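Local coordinates for protein beta-galactosidase (Bacteroides thetaiotaomicron, PDB 5MUJ) that probably hydrolyses glycosidic bonds in chain B of the plant pectin rhamnogalacturonan II, whose sugars it binds, as a glycoside hydrolase, at residues A[37-49]-A[317-329]. Residues are numbered along the deposited sequence; the frame is centred on the assembly and turned at random. Where two conformers were deposited one is given.
Sequences IYEEVKTPYKYGL and GADLIIPSKNYDE
Lys46 drives an extended side chain end-on into the loop 317-329, where three acceptors meet its ammonium group. Lys46 NZ lies 2.7 Å from Ile322 O, almost in line with that carbonyl (C=O...N angle 166°). Ser324 OG accepts from Lys46 NZ at 2.9 Å. The third bond, Lys46 NZ to Asp328 OD2 at 2.7 Å, is a salt bridge made on the syn side of the carboxylate. With CG beside the backbone N (chi1 -69°) and every later torsion anti, the lysine's full length is spent on reaching this cluster. The other oxygen, Asp328 OD1, turns back into its own loop and takes the backbone N-H groups of Ser324 and Lys325 from opposite faces of the carboxylate plane, while Asp328 OD2 is also hydrogen-bonded to the Tyr348 hydroxyl. Along the lysine's stem, Lys325 lays its methylene chain alongside, Lys325 CD 3.9 Å from Lys46 CB, and Tyr327 crosses near CB with its hydroxyl, itself bonded to Tyr348. The same phenol closes on Gly48, Tyr327 OH 3.5 Å from Gly48 CA, where a beta bulge opposite Ile361 interrupts the strand. An alanine in place of Lys46 would probably leave Asp328 without its cationic mate and the Ile322 carbonyl without this donor.

At the last turn of helix 31-41 the contact turns apolar. Leu320 CD2 sits 3.8 Å from Tyr38 CD1, leucine and tyrosine running side by side in opposing senses, and also touches Val41 CG2; here a water links the Tyr38 hydroxyl to the Asp319 carbonyl. Between the two ends, another joins the backbones, Thr43 N to Leu320 O. In this five-bladed beta-propeller, strand 45-51 closes the ring as outer strand of the last blade, whose other three strands are C-terminal; the loop 317-329 leads into them. Three acceptors, one a carboxylate, probably hold the ammonium fixed and its charge paired at this closure.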
loop_
_atom_site.group_PDB
_atom_site.type_symbol
_atom_site.label_atom_id
_atom_site.label_comp_id
_atom_site.label_asym_id
_atom_site.label_seq_id
_atom_site.Cartn_x
_atom_site.Cartn_y
_atom_site.Cartn_z
ATOM N N ILE A 37 -10.396 19.095 0.459
ATOM C CA ILE A 37 -9.392 18.004 0.393
ATOM C C ILE A 37 -9.399 17.362 -0.996
ATOM O O ILE A 37 -8.339 17.183 -1.595
ATOM C CB ILE A 37 -9.616 16.929 1.490
ATOM C CG1 ILE A 37 -9.292 17.547 2.849
ATOM C CG2 ILE A 37 -8.728 15.707 1.239
ATOM C CD1 ILE A 37 -9.831 16.760 4.029
ATOM N N TYR A 38 -10.587 17.076 -1.534
ATOM C CA TYR A 38 -10.693 16.552 -2.907
ATOM C C TYR A 38 -9.964 17.461 -3.934
ATOM O O TYR A 38 -9.192 16.982 -4.746
ATOM C CB TYR A 38 -12.169 16.311 -3.314
ATOM C CG TYR A 38 -12.345 15.941 -4.781
ATOM C CD1 TYR A 38 -12.183 14.646 -5.233
ATOM C CD2 TYR A 38 -12.688 16.914 -5.713
ATOM C CE1 TYR A 38 -12.340 14.322 -6.581
ATOM C CE2 TYR A 38 -12.851 16.601 -7.046
ATOM C CZ TYR A 38 -12.676 15.327 -7.483
ATOM O OH TYR A 38 -12.825 14.999 -8.796
ATOM N N GLU A 39 -10.229 18.758 -3.884
ATOM C CA GLU A 39 -9.641 19.692 -4.839
ATOM C C GLU A 39 -8.127 19.706 -4.652
ATOM O O GLU A 39 -7.391 19.779 -5.620
ATOM C CB GLU A 39 -10.237 21.062 -4.620
ATOM C CG GLU A 39 -11.695 21.203 -5.000
ATOM C CD GLU A 39 -12.093 20.718 -6.394
ATOM O OE1 GLU A 39 -11.287 20.781 -7.355
ATOM O OE2 GLU A 39 -13.263 20.318 -6.562
ATOM N N GLU A 40 -7.662 19.606 -3.411
ATOM C CA GLU A 40 -6.218 19.571 -3.109
ATOM C C GLU A 40 -5.503 18.311 -3.620
ATOM O O GLU A 40 -4.347 18.387 -4.035
ATOM C CB GLU A 40 -6.015 19.736 -1.590
ATOM C CG GLU A 40 -4.573 19.753 -1.075
ATOM C CD GLU A 40 -3.742 20.940 -1.546
ATOM O OE1 GLU A 40 -4.319 21.960 -1.985
ATOM O OE2 GLU A 40 -2.502 20.834 -1.426
ATOM N N VAL A 41 -6.167 17.144 -3.554
ATOM C CA VAL A 41 -5.479 15.865 -3.865
ATOM C C VAL A 41 -5.758 15.280 -5.248
ATOM O O VAL A 41 -5.120 14.306 -5.645
ATOM C CB VAL A 41 -5.754 14.788 -2.785
ATOM C CG1 VAL A 41 -5.445 15.358 -1.414
ATOM C CG2 VAL A 41 -7.181 14.298 -2.882
ATOM N N LYS A 42 -6.673 15.875 -6.006
ATOM C CA LYS A 42 -7.095 15.245 -7.251
ATOM C C LYS A 42 -5.987 15.253 -8.302
ATOM O O LYS A 42 -5.169 16.181 -8.342
ATOM C CB LYS A 42 -8.384 15.852 -7.809
ATOM C CG LYS A 42 -8.250 17.324 -8.204
ATOM C CD LYS A 42 -9.573 17.924 -8.660
ATOM C CE LYS A 42 -9.365 19.243 -9.407
ATOM N NZ LYS A 42 -10.638 19.790 -9.934
ATOM N N THR A 43 -6.037 14.240 -9.155
ATOM C CA THR A 43 -5.115 14.009 -10.242
ATOM C C THR A 43 -5.848 13.530 -11.490
ATOM O O THR A 43 -5.944 12.336 -11.751
ATOM C CB THR A 43 -4.066 12.989 -9.835
ATOM O OG1 THR A 43 -4.726 11.766 -9.415
ATOM C CG2 THR A 43 -3.192 13.567 -8.768
ATOM N N PRO A 44 -6.410 14.472 -12.272
ATOM C CA PRO A 44 -7.182 14.115 -13.458
ATOM C C PRO A 44 -6.405 13.533 -14.652
ATOM O O PRO A 44 -7.023 12.898 -15.518
ATOM C CB PRO A 44 -7.797 15.468 -13.876
ATOM C CG PRO A 44 -7.822 16.276 -12.632
ATOM C CD PRO A 44 -6.550 15.904 -11.954
ATOM N N TYR A 45 -5.083 13.736 -14.669
ATOM C CA TYR A 45 -4.252 13.594 -15.911
ATOM C C TYR A 45 -3.353 12.344 -15.782
ATOM O O TYR A 45 -2.427 12.292 -14.949
ATOM C CB TYR A 45 -3.414 14.878 -16.239
ATOM C CG TYR A 45 -4.342 16.046 -16.415
ATOM C CD1 TYR A 45 -5.168 16.143 -17.547
ATOM C CD2 TYR A 45 -4.547 16.934 -15.410
ATOM C CE1 TYR A 45 -6.094 17.166 -17.680
ATOM C CE2 TYR A 45 -5.489 17.950 -15.522
ATOM C CZ TYR A 45 -6.245 18.075 -16.665
ATOM O OH TYR A 45 -7.194 19.084 -16.781
ATOM N N LYS A 46 -3.621 11.336 -16.593
ATOM C CA LYS A 46 -2.877 10.054 -16.464
ATOM C C LYS A 46 -1.595 10.093 -17.288
ATOM O O LYS A 46 -1.627 10.156 -18.515
ATOM C CB LYS A 46 -3.758 8.887 -16.888
ATOM C CG LYS A 46 -4.888 8.697 -15.872
ATOM C CD LYS A 46 -5.674 7.414 -16.037
ATOM C CE LYS A 46 -6.657 7.282 -14.905
ATOM N NZ LYS A 46 -7.454 6.061 -15.198
ATOM N N TYR A 47 -0.479 10.058 -16.589
ATOM C CA TYR A 47 0.852 10.115 -17.247
ATOM C C TYR A 47 1.097 8.801 -17.957
ATOM O O TYR A 47 1.500 8.762 -19.110
ATOM C CB TYR A 47 1.922 10.363 -16.240
ATOM C CG TYR A 47 3.308 10.329 -16.806
ATOM C CD1 TYR A 47 3.846 11.442 -17.442
ATOM C CD2 TYR A 47 4.102 9.197 -16.671
ATOM C CE1 TYR A 47 5.119 11.412 -17.969
ATOM C CE2 TYR A 47 5.390 9.149 -17.203
ATOM C CZ TYR A 47 5.892 10.278 -17.839
ATOM O OH TYR A 47 7.165 10.277 -18.376
ATOM N N GLY A 48 0.857 7.711 -17.230
ATOM C CA GLY A 48 0.919 6.360 -17.737
ATOM C C GLY A 48 1.833 5.555 -16.844
ATOM O O GLY A 48 2.070 5.932 -15.683
ATOM N N LEU A 49 2.370 4.473 -17.379
ATOM C CA LEU A 49 3.121 3.530 -16.552
ATOM C C LEU A 49 4.436 4.124 -16.080
ATOM O O LEU A 49 5.111 4.896 -16.820
ATOM C CB LEU A 49 3.322 2.209 -17.275
ATOM C CG LEU A 49 2.023 1.449 -17.582
ATOM C CD1 LEU A 49 2.158 0.482 -18.735
ATOM C CD2 LEU A 49 1.516 0.707 -16.340
ATOM N N GLY A 317 -17.905 12.113 -3.174
ATOM C CA GLY A 317 -17.849 12.587 -4.582
ATOM C C GLY A 317 -17.143 11.573 -5.443
ATOM O O GLY A 317 -16.915 10.449 -5.017
ATOM N N ALA A 318 -16.741 12.000 -6.641
ATOM C CA ALA A 318 -16.112 11.141 -7.646
ATOM C C ALA A 318 -14.864 10.515 -7.073
ATOM O O ALA A 318 -14.113 11.147 -6.351
ATOM C CB ALA A 318 -15.739 11.952 -8.899
ATOM N N ASP A 319 -14.628 9.286 -7.472
ATOM C CA ASP A 319 -13.442 8.563 -7.028
ATOM C C ASP A 319 -12.198 9.231 -7.639
ATOM O O ASP A 319 -12.260 9.762 -8.737
ATOM C CB ASP A 319 -13.548 7.151 -7.498
ATOM C CG ASP A 319 -14.602 6.373 -6.707
ATOM O OD1 ASP A 319 -14.695 6.601 -5.483
ATOM O OD2 ASP A 319 -15.304 5.564 -7.319
ATOM N N LEU A 320 -11.083 9.106 -6.950
ATOM C CA LEU A 320 -9.835 9.782 -7.383
ATOM C C LEU A 320 -9.222 9.135 -8.603
ATOM O O LEU A 320 -8.721 9.851 -9.501
ATOM C CB LEU A 320 -8.826 9.733 -6.253
ATOM C CG LEU A 320 -9.116 10.538 -4.994
ATOM C CD1 LEU A 320 -7.974 10.435 -3.991
ATOM C CD2 LEU A 320 -9.404 12.001 -5.325
ATOM N N ILE A 321 -9.155 7.815 -8.624
ATOM C CA ILE A 321 -8.575 7.041 -9.718
ATOM C C ILE A 321 -9.527 5.928 -10.065
ATOM O O ILE A 321 -9.923 5.161 -9.169
ATOM C CB ILE A 321 -7.217 6.379 -9.342
ATOM C CG1 ILE A 321 -6.232 7.415 -8.818
ATOM C CG2 ILE A 321 -6.637 5.593 -10.519
ATOM C CD1 ILE A 321 -5.646 8.378 -9.873
ATOM N N ILE A 322 -9.920 5.837 -11.325
ATOM C CA ILE A 322 -10.791 4.784 -11.817
ATOM C C ILE A 322 -10.269 4.231 -13.117
ATOM O O ILE A 322 -9.519 4.951 -13.836
ATOM C CB ILE A 322 -12.264 5.270 -12.006
ATOM C CG1 ILE A 322 -12.445 6.217 -13.217
ATOM C CG2 ILE A 322 -12.782 5.924 -10.723
ATOM C CD1 ILE A 322 -13.889 6.616 -13.463
ATOM N N PRO A 323 -10.672 3.006 -13.516
ATOM C CA PRO A 323 -10.348 2.476 -14.852
ATOM C C PRO A 323 -10.867 3.391 -15.948
ATOM O O PRO A 323 -12.035 3.779 -15.921
ATOM C CB PRO A 323 -11.094 1.128 -14.896
ATOM C CG PRO A 323 -11.106 0.697 -13.471
ATOM C CD PRO A 323 -11.285 1.965 -12.672
ATOM N N SER A 324 -9.998 3.751 -16.890
ATOM C CA SER A 324 -10.382 4.662 -17.970
ATOM C C SER A 324 -9.497 4.570 -19.230
ATOM O O SER A 324 -9.884 5.065 -20.269
ATOM C CB SER A 324 -10.433 6.084 -17.424
ATOM O OG SER A 324 -9.124 6.680 -17.501
ATOM N N LYS A 325 -8.339 3.914 -19.128
ATOM C CA LYS A 325 -7.393 3.745 -20.232
ATOM C C LYS A 325 -7.191 2.273 -20.512
ATOM O O LYS A 325 -7.481 1.436 -19.664
ATOM C CB LYS A 325 -6.049 4.344 -19.844
ATOM C CG LYS A 325 -6.115 5.853 -19.651
ATOM C CD LYS A 325 -4.787 6.565 -19.877
ATOM C CE LYS A 325 -4.159 6.215 -21.202
ATOM N NZ LYS A 325 -5.137 6.244 -22.324
ATOM N N ASN A 326 -6.626 1.967 -21.670
ATOM C CA ASN A 326 -6.225 0.608 -22.021
ATOM C C ASN A 326 -5.525 -0.110 -20.856
ATOM O O ASN A 326 -5.948 -1.191 -20.407
ATOM C CB ASN A 326 -5.271 0.668 -23.243
ATOM C CG ASN A 326 -3.913 1.351 -22.935
ATOM O OD1 ASN A 326 -3.846 2.497 -22.441
ATOM N ND2 ASN A 326 -2.820 0.625 -23.197
ATOM N N TYR A 327 -4.498 0.556 -20.327
ATOM C CA TYR A 327 -3.555 -0.090 -19.472
ATOM C C TYR A 327 -4.151 -0.304 -18.049
ATOM O O TYR A 327 -3.609 -1.096 -17.282
ATOM C CB TYR A 327 -2.213 0.679 -19.489
ATOM C CG TYR A 327 -2.205 2.026 -18.791
ATOM C CD1 TYR A 327 -2.324 2.074 -17.408
ATOM C CD2 TYR A 327 -2.129 3.251 -19.484
ATOM C CE1 TYR A 327 -2.312 3.250 -16.704
ATOM C CE2 TYR A 327 -2.129 4.455 -18.762
ATOM C CZ TYR A 327 -2.247 4.441 -17.359
ATOM O OH TYR A 327 -2.256 5.551 -16.515
ATOM N N ASP A 328 -5.211 0.432 -17.685
ATOM C CA ASP A 328 -5.877 0.218 -16.336
ATOM C C ASP A 328 -7.359 -0.147 -16.384
ATOM O O ASP A 328 -8.109 0.043 -15.393
ATOM C CB ASP A 328 -5.644 1.420 -15.400
ATOM C CG ASP A 328 -6.321 2.719 -15.867
ATOM O OD1 ASP A 328 -7.223 2.678 -16.725
ATOM O OD2 ASP A 328 -5.938 3.818 -15.364
ATOM N N GLU A 329 -7.741 -0.782 -17.482
ATOM C CA GLU A 329 -9.140 -0.954 -17.802
ATOM C C GLU A 329 -9.917 -1.903 -16.857
ATOM O O GLU A 329 -11.133 -1.857 -16.849
ATOM C CB GLU A 329 -9.305 -1.432 -19.233
ATOM C CG GLU A 329 -8.886 -2.872 -19.470
ATOM C CD GLU A 329 -8.659 -3.256 -20.929
ATOM O OE1 GLU A 329 -9.196 -2.596 -21.852
ATOM O OE2 GLU A 329 -7.937 -4.249 -21.147
HETATM O O HOH W 1 -12.036 12.694 -9.687
HETATM O O HOH W 2 -8.388 12.533 -9.247
HETATM O O HOH W 3 -7.730 10.418 -12.269
#